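Local coordinates for protein galactose-1-phosphate uridylyltransferase (Pyrobaculum aerophilum str. IM2, PDB 6K9Z) that probably transfers uridylyl groups between UDP-glucose and hexose 1-phosphates, binding zinc and iron and holding uridine diphosphate, at residues L78-T83 with F122-N127; V45-N50 with S141-L146; D89-L94 with Y247-H252. The protein carries 1 engineered substitution. All coordinates share one frame; numbering follows the deposited sequence.

Contact 1. Residues L78-T83 with F122-N127; sequences LVVVET and FLFFRN
Glu-82 and Arg-126 meet through a two-pronged salt bridge that spans one intervening strand of the antiparallel half-barrel sheet. The guanidinium group is engaged side-on: Arg-126 NE donates to Glu-82 OE2 at 2.7 Å, while Arg-126 NH2 donates to Glu-82 OE1 at 2.6 Å. With carboxylate and guanidinium planes only 16° apart, the two flat groups are nearly coplanar, and two bonds between them restrain the rotation of both. The straighter bond is the one from NE, 164° at the hydrogen, which enters on the syn lone pair of OE2; Arg-126 NH2 meets OE1 on the syn side, tilted out of the carboxylate plane. Arg-126 reaches this far because its chain runs extended from CG to NE, with CG anti to the backbone N (chi1 -170°). The Glu-82 side chain is about 5 Å from that of Phe-140, an engineered residue at the position predicted to carry the uridylylated histidine, so the bridge borders the probable catalytic site.

The apolar part is slight. Val-80 CG2 comes obliquely to the ring of Phe-124, 4.3 Å from its CE1.

Strand 140-146 lies between the two segments: Ser-141 OG is hydrogen-bonded to Glu-82 OE2, and the Val-80 side chain touches Ser-141 and Ile-143. Ile-102 of helix 96-114 packs against both Val-80 and Glu-82, and Phe-122 touches Val-106 of the same helix.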
loop_
_atom_site.group_PDB
_atom_site.type_symbol
_atom_site.label_atom_id
_atom_site.label_comp_id
_atom_site.label_asym_id
_atom_site.label_seq_id
_atom_site.Cartn_x
_atom_site.Cartn_y
_atom_site.Cartn_z
ATOM N N LEU A 78 -18.103 -2.623 11.120
ATOM C CA LEU A 78 -19.383 -3.156 10.639
ATOM C C LEU A 78 -19.168 -3.913 9.325
ATOM O O LEU A 78 -18.304 -3.544 8.522
ATOM C CB LEU A 78 -20.377 -2.005 10.452
ATOM C CG LEU A 78 -20.660 -1.124 11.671
ATOM C CD1 LEU A 78 -21.576 0.037 11.243
ATOM C CD2 LEU A 78 -21.283 -1.902 12.782
ATOM N N VAL A 79 -19.974 -4.925 9.139
ATOM C CA VAL A 79 -20.085 -5.709 7.890
ATOM C C VAL A 79 -21.401 -5.322 7.255
ATOM O O VAL A 79 -22.455 -5.357 7.919
ATOM C CB VAL A 79 -19.980 -7.219 8.134
ATOM C CG1 VAL A 79 -20.179 -7.972 6.836
ATOM C CG2 VAL A 79 -18.657 -7.573 8.768
ATOM N N VAL A 80 -21.333 -4.982 5.981
ATOM C CA VAL A 80 -22.533 -4.704 5.152
ATOM C C VAL A 80 -22.782 -5.996 4.355
ATOM O O VAL A 80 -22.017 -6.234 3.380
ATOM C CB VAL A 80 -22.289 -3.516 4.221
ATOM C CG1 VAL A 80 -23.494 -3.247 3.307
ATOM C CG2 VAL A 80 -21.867 -2.260 5.004
ATOM N N VAL A 81 -23.800 -6.751 4.735
ATOM C CA VAL A 81 -24.232 -7.948 3.975
ATOM C C VAL A 81 -25.132 -7.412 2.879
ATOM O O VAL A 81 -26.250 -6.941 3.182
ATOM C CB VAL A 81 -24.885 -9.019 4.848
ATOM C CG1 VAL A 81 -25.066 -10.318 4.082
ATOM C CG2 VAL A 81 -24.142 -9.249 6.141
ATOM N N GLU A 82 -24.665 -7.531 1.647
ATOM C CA GLU A 82 -25.177 -6.797 0.475
ATOM C C GLU A 82 -26.441 -7.417 -0.128
ATOM O O GLU A 82 -27.077 -6.724 -0.905
ATOM C CB GLU A 82 -24.068 -6.707 -0.551
ATOM C CG GLU A 82 -22.966 -5.769 -0.105
ATOM C CD GLU A 82 -21.744 -5.845 -1.021
ATOM O OE1 GLU A 82 -21.736 -6.757 -1.883
ATOM O OE2 GLU A 82 -20.918 -4.908 -0.978
ATOM N N THR A 83 -26.729 -8.677 0.186
ATOM C CA THR A 83 -27.860 -9.467 -0.378
ATOM C C THR A 83 -28.006 -10.692 0.498
ATOM O O THR A 83 -27.002 -11.168 1.023
ATOM C CB THR A 83 -27.579 -9.900 -1.829
ATOM O OG1 THR A 83 -28.578 -10.815 -2.250
ATOM C CG2 THR A 83 -26.228 -10.593 -1.969
ATOM N N PHE A 122 -15.991 8.052 8.650
ATOM C CA PHE A 122 -16.798 6.902 8.210
ATOM C C PHE A 122 -16.097 6.360 6.964
ATOM O O PHE A 122 -16.182 7.002 5.899
ATOM C CB PHE A 122 -18.243 7.341 7.983
ATOM C CG PHE A 122 -19.197 6.218 7.641
ATOM C CD1 PHE A 122 -19.294 5.756 6.334
ATOM C CD2 PHE A 122 -20.072 5.724 8.605
ATOM C CE1 PHE A 122 -20.236 4.783 6.006
ATOM C CE2 PHE A 122 -21.032 4.784 8.261
ATOM C CZ PHE A 122 -21.136 4.336 6.942
ATOM N N LEU A 123 -15.431 5.206 7.086
ATOM C CA LEU A 123 -14.682 4.598 5.971
ATOM C C LEU A 123 -15.480 3.383 5.450
ATOM O O LEU A 123 -15.531 2.346 6.157
ATOM C CB LEU A 123 -13.291 4.145 6.413
ATOM C CG LEU A 123 -12.459 3.492 5.295
ATOM C CD1 LEU A 123 -12.060 4.527 4.235
ATOM C CD2 LEU A 123 -11.213 2.833 5.860
ATOM N N PHE A 124 -16.025 3.485 4.239
ATOM C CA PHE A 124 -16.708 2.372 3.526
ATOM C C PHE A 124 -15.738 1.789 2.494
ATOM O O PHE A 124 -15.189 2.577 1.690
ATOM C CB PHE A 124 -17.966 2.937 2.865
ATOM C CG PHE A 124 -18.725 1.966 2.019
ATOM C CD1 PHE A 124 -19.227 0.820 2.556
ATOM C CD2 PHE A 124 -19.055 2.262 0.708
ATOM C CE1 PHE A 124 -19.901 -0.098 1.791
ATOM C CE2 PHE A 124 -19.785 1.358 -0.064
ATOM C CZ PHE A 124 -20.198 0.165 0.482
ATOM N N PHE A 125 -15.536 0.477 2.491
ATOM C CA PHE A 125 -14.625 -0.161 1.520
ATOM C C PHE A 125 -15.122 -1.556 1.194
ATOM O O PHE A 125 -15.957 -2.091 1.912
ATOM C CB PHE A 125 -13.167 -0.156 1.979
ATOM C CG PHE A 125 -12.872 -0.961 3.201
ATOM C CD1 PHE A 125 -13.109 -0.431 4.459
ATOM C CD2 PHE A 125 -12.391 -2.259 3.092
ATOM C CE1 PHE A 125 -12.796 -1.161 5.594
ATOM C CE2 PHE A 125 -12.119 -3.004 4.220
ATOM C CZ PHE A 125 -12.326 -2.468 5.477
ATOM N N ARG A 126 -14.611 -2.087 0.076
ATOM C CA ARG A 126 -15.019 -3.413 -0.368
ATOM C C ARG A 126 -13.779 -4.081 -0.927
ATOM O O ARG A 126 -13.146 -3.501 -1.791
ATOM C CB ARG A 126 -16.157 -3.314 -1.374
ATOM C CG ARG A 126 -16.813 -4.656 -1.719
ATOM C CD ARG A 126 -17.954 -4.475 -2.755
ATOM N NE ARG A 126 -18.897 -5.570 -2.695
ATOM C CZ ARG A 126 -18.738 -6.768 -3.288
ATOM N NH1 ARG A 126 -17.663 -7.022 -4.035
ATOM N NH2 ARG A 126 -19.610 -7.746 -3.064
ATOM N N ASN A 127 -13.507 -5.300 -0.470
ATOM C CA ASN A 127 -12.453 -6.148 -1.075
ATOM C C ASN A 127 -13.147 -7.281 -1.824
ATOM O O ASN A 127 -14.059 -7.884 -1.255
ATOM C CB ASN A 127 -11.510 -6.725 -0.020
ATOM C CG ASN A 127 -10.788 -5.626 0.722
ATOM O OD1 ASN A 127 -10.244 -4.727 0.077
ATOM N ND2 ASN A 127 -10.750 -5.727 2.052
#

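Contact 2. Residues V45-N50 with S141-L146; sequences VLILPN and SQIYIL. With UDP (uridine-5'-diphosphate), chain G.
The uridine diphosphate pocket of this half-barrel, a HIT-clan fold, is built partly from the end of strand 46-49 and partly from strand 140-146, and contact 2 brings those two elements together around the nucleotide. Asn-50 and Gln-142 approach each other on the ligand side, where Asn-50 takes hold of the ribose with both ends of its amide. Its ND2 donates to O3' of the nucleotide at 2.5 Å, with 158° at the hydrogen, and its OD1 accepts from O2' at 2.7 Å. Two bonds to neighbouring hydroxyls fix how the amide is turned and hold the sugar against the strand end. The side chain gets there with CG anti to the backbone N (chi1 -166°), and OD1 also accepts from the backbone N of Tyr-52, a second tie that steadies the amide.

Away from the ligand the contact is hydrophobic: Ile-47 CD1 meets Ile-143 CD1 end to end at 4.3 Å, over strand 76-81, which runs between the two segments and whose Val-80 touches both isoleucines.

Tyr-144, two residues beyond Gln-142, serves the other end of the nucleotide. Its ring makes a T-shaped (edge-to-face) pair with that of Phe-125 and is directed toward the diphosphate, whose oxygen O2B lies near the ring plane and accepts a hydrogen bond from Tyr-144 OH at 2.7 Å.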
loop_
_atom_site.group_PDB
_atom_site.type_symbol
_atom_site.label_atom_id
_atom_site.label_comp_id
_atom_site.label_asym_id
_atom_site.label_seq_id
_atom_site.Cartn_x
_atom_site.Cartn_y
_atom_site.Cartn_z
ATOM N N VAL A 45 -30.845 -6.045 3.073
ATOM C CA VAL A 45 -29.471 -5.597 3.418
ATOM C C VAL A 45 -29.337 -5.605 4.932
ATOM O O VAL A 45 -30.283 -5.254 5.620
ATOM C CB VAL A 45 -29.149 -4.204 2.849
ATOM C CG1 VAL A 45 -27.799 -3.709 3.320
ATOM C CG2 VAL A 45 -29.241 -4.180 1.326
ATOM N N LEU A 46 -28.186 -6.038 5.421
ATOM C CA LEU A 46 -27.930 -6.127 6.863
ATOM C C LEU A 46 -26.609 -5.454 7.168
ATOM O O LEU A 46 -25.651 -5.784 6.489
ATOM C CB LEU A 46 -27.873 -7.612 7.200
ATOM C CG LEU A 46 -28.384 -7.952 8.577
ATOM C CD1 LEU A 46 -29.803 -7.439 8.728
ATOM C CD2 LEU A 46 -28.307 -9.454 8.808
ATOM N N ILE A 47 -26.560 -4.557 8.158
ATOM C CA ILE A 47 -25.286 -3.969 8.640
ATOM C C ILE A 47 -25.087 -4.510 10.051
ATOM O O ILE A 47 -25.935 -4.243 10.915
ATOM C CB ILE A 47 -25.288 -2.442 8.543
ATOM C CG1 ILE A 47 -25.439 -2.046 7.073
ATOM C CG2 ILE A 47 -24.049 -1.844 9.202
ATOM C CD1 ILE A 47 -25.341 -0.584 6.796
ATOM N N LEU A 48 -24.049 -5.164 10.334
ATOM C CA LEU A 48 -23.903 -5.893 11.600
ATOM C C LEU A 48 -22.482 -5.810 12.106
ATOM O O LEU A 48 -21.558 -5.495 11.359
ATOM C CB LEU A 48 -24.394 -7.327 11.445
ATOM C CG LEU A 48 -23.700 -8.240 10.464
ATOM C CD1 LEU A 48 -22.418 -8.783 11.075
ATOM C CD2 LEU A 48 -24.638 -9.412 10.205
ATOM N N PRO A 49 -22.349 -5.940 13.425
ATOM C CA PRO A 49 -21.051 -5.783 14.071
ATOM C C PRO A 49 -20.043 -6.816 13.553
ATOM O O PRO A 49 -20.413 -7.953 13.376
ATOM C CB PRO A 49 -21.337 -6.058 15.554
ATOM C CG PRO A 49 -22.782 -5.675 15.728
ATOM C CD PRO A 49 -23.427 -6.041 14.410
ATOM N N ASN A 50 -18.812 -6.379 13.288
ATOM C CA ASN A 50 -17.762 -7.330 12.845
ATOM C C ASN A 50 -17.433 -8.240 14.035
ATOM O O ASN A 50 -17.316 -7.718 15.146
ATOM C CB ASN A 50 -16.519 -6.604 12.334
ATOM C CG ASN A 50 -15.578 -7.513 11.577
ATOM O OD1 ASN A 50 -15.066 -8.482 12.128
ATOM N ND2 ASN A 50 -15.349 -7.211 10.311
ATOM N N SER A 141 -19.409 -5.869 2.077
ATOM C CA SER A 141 -18.466 -4.738 2.204
ATOM C C SER A 141 -18.287 -4.418 3.705
ATOM O O SER A 141 -18.912 -5.052 4.533
ATOM C CB SER A 141 -18.935 -3.566 1.341
ATOM O OG SER A 141 -20.329 -3.378 1.377
ATOM N N GLN A 142 -17.496 -3.408 4.011
ATOM C CA GLN A 142 -17.091 -3.123 5.391
ATOM C C GLN A 142 -17.235 -1.625 5.632
ATOM O O GLN A 142 -17.016 -0.829 4.724
ATOM C CB GLN A 142 -15.665 -3.629 5.672
ATOM C CG GLN A 142 -15.525 -5.164 5.662
ATOM C CD GLN A 142 -14.190 -5.600 6.198
ATOM O OE1 GLN A 142 -13.847 -5.430 7.390
ATOM N NE2 GLN A 142 -13.420 -6.180 5.311
ATOM N N ILE A 143 -17.542 -1.296 6.878
ATOM C CA ILE A 143 -17.448 0.091 7.390
ATOM C C ILE A 143 -16.557 0.110 8.643
ATOM O O ILE A 143 -16.804 -0.688 9.559
ATOM C CB ILE A 143 -18.847 0.622 7.739
ATOM C CG1 ILE A 143 -19.787 0.689 6.528
ATOM C CG2 ILE A 143 -18.692 1.998 8.387
ATOM C CD1 ILE A 143 -21.258 0.643 6.880
ATOM N N TYR A 144 -15.597 1.031 8.699
ATOM C CA TYR A 144 -14.912 1.378 9.955
ATOM C C TYR A 144 -15.370 2.783 10.298
ATOM O O TYR A 144 -15.202 3.700 9.462
ATOM C CB TYR A 144 -13.398 1.364 9.831
ATOM C CG TYR A 144 -12.698 0.058 9.537
ATOM C CD1 TYR A 144 -13.273 -1.193 9.757
ATOM C CD2 TYR A 144 -11.391 0.095 9.042
ATOM C CE1 TYR A 144 -12.578 -2.360 9.499
ATOM C CE2 TYR A 144 -10.686 -1.072 8.796
ATOM C CZ TYR A 144 -11.277 -2.301 9.026
ATOM O OH TYR A 144 -10.630 -3.463 8.768
ATOM N N ILE A 145 -15.934 2.947 11.473
ATOM C CA ILE A 145 -16.211 4.279 12.065
ATOM C C ILE A 145 -15.052 4.518 13.032
ATOM O O ILE A 145 -14.902 3.747 13.977
ATOM C CB ILE A 145 -17.592 4.281 12.760
ATOM C CG1 ILE A 145 -18.700 3.970 11.744
ATOM C CG2 ILE A 145 -17.834 5.615 13.400
ATOM C CD1 ILE A 145 -20.077 3.813 12.288
ATOM N N LEU A 146 -14.232 5.501 12.723
ATOM C CA LEU A 146 -12.918 5.668 13.355
ATOM C C LEU A 146 -12.811 6.966 14.139
ATOM O O LEU A 146 -13.402 7.988 13.764
ATOM C CB LEU A 146 -11.861 5.672 12.257
ATOM C CG LEU A 146 -11.775 4.410 11.394
ATOM C CD1 LEU A 146 -11.062 4.753 10.101
ATOM C CD2 LEU A 146 -11.098 3.315 12.172
HETATM N N1 UDP G . -16.272 -11.563 9.599
HETATM C C2 UDP G . -17.266 -11.481 10.583
HETATM N N3 UDP G . -17.797 -12.576 11.118
HETATM C C4 UDP G . -17.352 -13.757 10.746
HETATM C C5 UDP G . -16.364 -13.895 9.810
HETATM C C6 UDP G . -15.832 -12.755 9.260
HETATM O O2 UDP G . -17.724 -10.444 10.968
HETATM O O4 UDP G . -17.841 -14.761 11.230
HETATM C "C1'" UDP G . -15.610 -10.414 9.014
HETATM C "C2'" UDP G . -14.173 -10.628 9.489
HETATM O "O2'" UDP G . -13.897 -10.525 10.870
HETATM C "C3'" UDP G . -13.402 -9.621 8.694
HETATM C "C4'" UDP G . -14.086 -9.681 7.398
HETATM O "O4'" UDP G . -15.308 -10.395 7.626
HETATM O "O3'" UDP G . -13.393 -8.337 9.220
HETATM C "C5'" UDP G . -12.955 -10.349 6.637
HETATM O "O5'" UDP G . -11.774 -9.508 6.572
HETATM P PA UDP G . -10.597 -9.102 7.654
HETATM O O1A UDP G . -10.227 -10.227 8.597
HETATM O O2A UDP G . -9.408 -8.831 6.789
HETATM O O3A UDP G . -11.133 -7.754 8.403
HETATM P PB UDP G . -10.751 -6.984 9.699
HETATM O O1B UDP G . -11.043 -7.965 10.655
HETATM O O2B UDP G . -11.576 -5.769 9.775
HETATM O O3B UDP G . -9.360 -6.735 9.657
#

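Contact 3. Residues D89-L94 with Y247-H252; sequences DDLSDL and YIMVLH. With FE (Fe (III) ion), chain E.
Asp-90 and Tyr-247 join an Asx turn, in the loop ahead of helix 96-114, to a strand of the half-barrel sheet. The tight part is polar: Tyr-247 OH donates to Asp-90 OD1 at 2.6 Å, on the syn lone pair. The carboxylate lies at the ring edge, its plane turned 77° from that of the ring. Tyr-247 extends toward the loop with CG between its backbone N and carbonyl carbon (chi1 67°). The other oxygen, Asp-90 OD2, faces its own loop and accepts from both the backbone N and OG of Ser-92, so one buried carboxylate ties the turn to the strand. Replacement by alanine would remove this carboxylate, which is likely to leave the Tyr-247 hydroxyl and the Ser-92 N and OG without their acceptor and the turn less firmly held.

Looser packing follows alongside, where Leu-91 CD2 only reaches Met-249 CE at 4.2 Å, the two side chains crossing at about a right angle. Toward solvent, Asp-89 forms a salt bridge with Lys-128. At the far end of the strand, His-252 joins Glu-156, His-266 and Glu-268 around the iron, which His-252 ND1 binds at 2.2 Å.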
loop_
_atom_site.group_PDB
_atom_site.type_symbol
_atom_site.label_atom_id
_atom_site.label_comp_id
_atom_site.label_asym_id
_atom_site.label_seq_id
_atom_site.Cartn_x
_atom_site.Cartn_y
_atom_site.Cartn_z
ATOM N N ASP A 89 -21.482 -13.659 -7.704
ATOM C CA ASP A 89 -20.012 -13.424 -7.757
ATOM C C ASP A 89 -19.688 -12.013 -7.259
ATOM O O ASP A 89 -18.736 -11.881 -6.421
ATOM C CB ASP A 89 -19.405 -13.615 -9.147
ATOM C CG ASP A 89 -17.908 -13.269 -9.165
ATOM O OD1 ASP A 89 -17.102 -14.043 -8.576
ATOM O OD2 ASP A 89 -17.540 -12.207 -9.747
ATOM N N ASP A 90 -20.430 -10.987 -7.722
ATOM C CA ASP A 90 -20.001 -9.565 -7.542
ATOM C C ASP A 90 -21.191 -8.652 -7.192
ATOM O O ASP A 90 -22.328 -8.953 -7.565
ATOM C CB ASP A 90 -19.270 -9.052 -8.798
ATOM C CG ASP A 90 -18.648 -7.685 -8.568
ATOM O OD1 ASP A 90 -18.152 -7.449 -7.423
ATOM O OD2 ASP A 90 -18.737 -6.828 -9.468
ATOM N N LEU A 91 -20.908 -7.505 -6.604
ATOM C CA LEU A 91 -21.871 -6.387 -6.436
ATOM C C LEU A 91 -22.542 -6.102 -7.778
ATOM O O LEU A 91 -23.763 -5.918 -7.833
ATOM C CB LEU A 91 -21.091 -5.183 -5.928
ATOM C CG LEU A 91 -21.901 -3.936 -5.634
ATOM C CD1 LEU A 91 -22.920 -4.198 -4.530
ATOM C CD2 LEU A 91 -20.929 -2.834 -5.238
ATOM N N SER A 92 -21.773 -6.116 -8.871
ATOM C CA SER A 92 -22.283 -5.765 -10.222
ATOM C C SER A 92 -23.293 -6.785 -10.742
ATOM O O SER A 92 -24.035 -6.449 -11.695
ATOM C CB SER A 92 -21.146 -5.550 -11.213
ATOM O OG SER A 92 -20.477 -6.751 -11.550
ATOM N N ASP A 93 -23.403 -7.967 -10.129
ATOM C CA ASP A 93 -24.408 -8.980 -10.561
ATOM C C ASP A 93 -25.765 -8.717 -9.912
ATOM O O ASP A 93 -26.752 -9.306 -10.354
ATOM C CB ASP A 93 -23.904 -10.384 -10.277
ATOM C CG ASP A 93 -22.654 -10.684 -11.071
ATOM O OD1 ASP A 93 -22.750 -10.667 -12.313
ATOM O OD2 ASP A 93 -21.597 -10.947 -10.464
ATOM N N LEU A 94 -25.840 -7.811 -8.958
ATOM C CA LEU A 94 -27.113 -7.510 -8.261
ATOM C C LEU A 94 -27.921 -6.497 -9.071
ATOM O O LEU A 94 -27.363 -5.615 -9.737
ATOM C CB LEU A 94 -26.811 -6.962 -6.867
ATOM C CG LEU A 94 -26.172 -7.953 -5.889
ATOM C CD1 LEU A 94 -25.715 -7.218 -4.633
ATOM C CD2 LEU A 94 -27.111 -9.111 -5.560
ATOM N N TYR A 247 -10.743 -6.871 -7.107
ATOM C CA TYR A 247 -10.624 -5.405 -7.005
ATOM C C TYR A 247 -10.850 -4.963 -5.561
ATOM O O TYR A 247 -11.397 -5.731 -4.705
ATOM C CB TYR A 247 -11.614 -4.683 -7.925
ATOM C CG TYR A 247 -13.059 -4.862 -7.550
ATOM C CD1 TYR A 247 -13.630 -4.056 -6.591
ATOM C CD2 TYR A 247 -13.833 -5.839 -8.134
ATOM C CE1 TYR A 247 -14.945 -4.208 -6.194
ATOM C CE2 TYR A 247 -15.159 -6.009 -7.754
ATOM C CZ TYR A 247 -15.695 -5.211 -6.766
ATOM O OH TYR A 247 -16.975 -5.386 -6.334
ATOM N N ILE A 248 -10.463 -3.706 -5.358
ATOM C CA ILE A 248 -10.617 -2.950 -4.106
ATOM C C ILE A 248 -11.466 -1.747 -4.462
ATOM O O ILE A 248 -11.199 -1.115 -5.480
ATOM C CB ILE A 248 -9.259 -2.537 -3.574
ATOM C CG1 ILE A 248 -8.489 -3.785 -3.131
ATOM C CG2 ILE A 248 -9.406 -1.496 -2.498
ATOM C CD1 ILE A 248 -7.020 -3.691 -3.347
ATOM N N MET A 249 -12.432 -1.447 -3.626
ATOM C CA MET A 249 -13.196 -0.178 -3.747
ATOM C C MET A 249 -13.204 0.565 -2.416
ATOM O O MET A 249 -13.347 -0.083 -1.385
ATOM C CB MET A 249 -14.627 -0.453 -4.174
ATOM C CG MET A 249 -15.435 0.829 -4.250
ATOM S SD MET A 249 -16.944 0.565 -5.224
ATOM C CE MET A 249 -17.907 -0.273 -3.976
ATOM N N VAL A 250 -12.951 1.872 -2.453
ATOM C CA VAL A 250 -12.941 2.698 -1.230
ATOM C C VAL A 250 -13.671 3.999 -1.551
ATOM O O VAL A 250 -13.548 4.516 -2.622
ATOM C CB VAL A 250 -11.501 2.915 -0.714
ATOM C CG1 VAL A 250 -10.643 3.659 -1.707
ATOM C CG2 VAL A 250 -11.445 3.546 0.674
ATOM N N LEU A 251 -14.410 4.466 -0.575
ATOM C CA LEU A 251 -15.091 5.778 -0.605
ATOM C C LEU A 251 -14.207 6.813 0.088
ATOM O O LEU A 251 -14.002 6.704 1.296
ATOM C CB LEU A 251 -16.435 5.683 0.102
ATOM C CG LEU A 251 -17.180 7.017 0.274
ATOM C CD1 LEU A 251 -17.297 7.714 -1.080
ATOM C CD2 LEU A 251 -18.554 6.782 0.902
ATOM N N HIS A 252 -13.731 7.789 -0.651
ATOM C CA HIS A 252 -12.967 8.952 -0.138
ATOM C C HIS A 252 -14.000 10.066 0.035
ATOM O O HIS A 252 -14.501 10.552 -0.987
ATOM C CB HIS A 252 -11.873 9.306 -1.134
ATOM C CG HIS A 252 -10.713 8.383 -1.065
ATOM N ND1 HIS A 252 -9.600 8.545 -1.874
ATOM C CD2 HIS A 252 -10.462 7.360 -0.221
ATOM C CE1 HIS A 252 -8.716 7.611 -1.546
ATOM N NE2 HIS A 252 -9.193 6.849 -0.549
HETATM FE FE FE E . -9.014 9.966 -3.506
HETATM O O HOH W 1 -8.000 11.105 -5.141
#

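All three contacts draw on one nine-stranded antiparallel sheet, in which strands 46-49, 76-81, 140-146, 121-128 and 247-252 lie side by side in that order. Contacts 1 and 2 have centres about 5 Å apart and interleave there, each spanning one strand that belongs to the other; along the chain, contact 1 is nested within the loop closed by contact 2. Contact 3 is centred about 10 Å from contact 1 and about 15 Å from contact 2, and its segments alternate with theirs in sequence. Because strand 247-252, from the C-terminal uridyl transferase domain, pairs with strand 121-128 of the N-terminal one, the sheet runs continuously from the nucleotide pocket to the iron site.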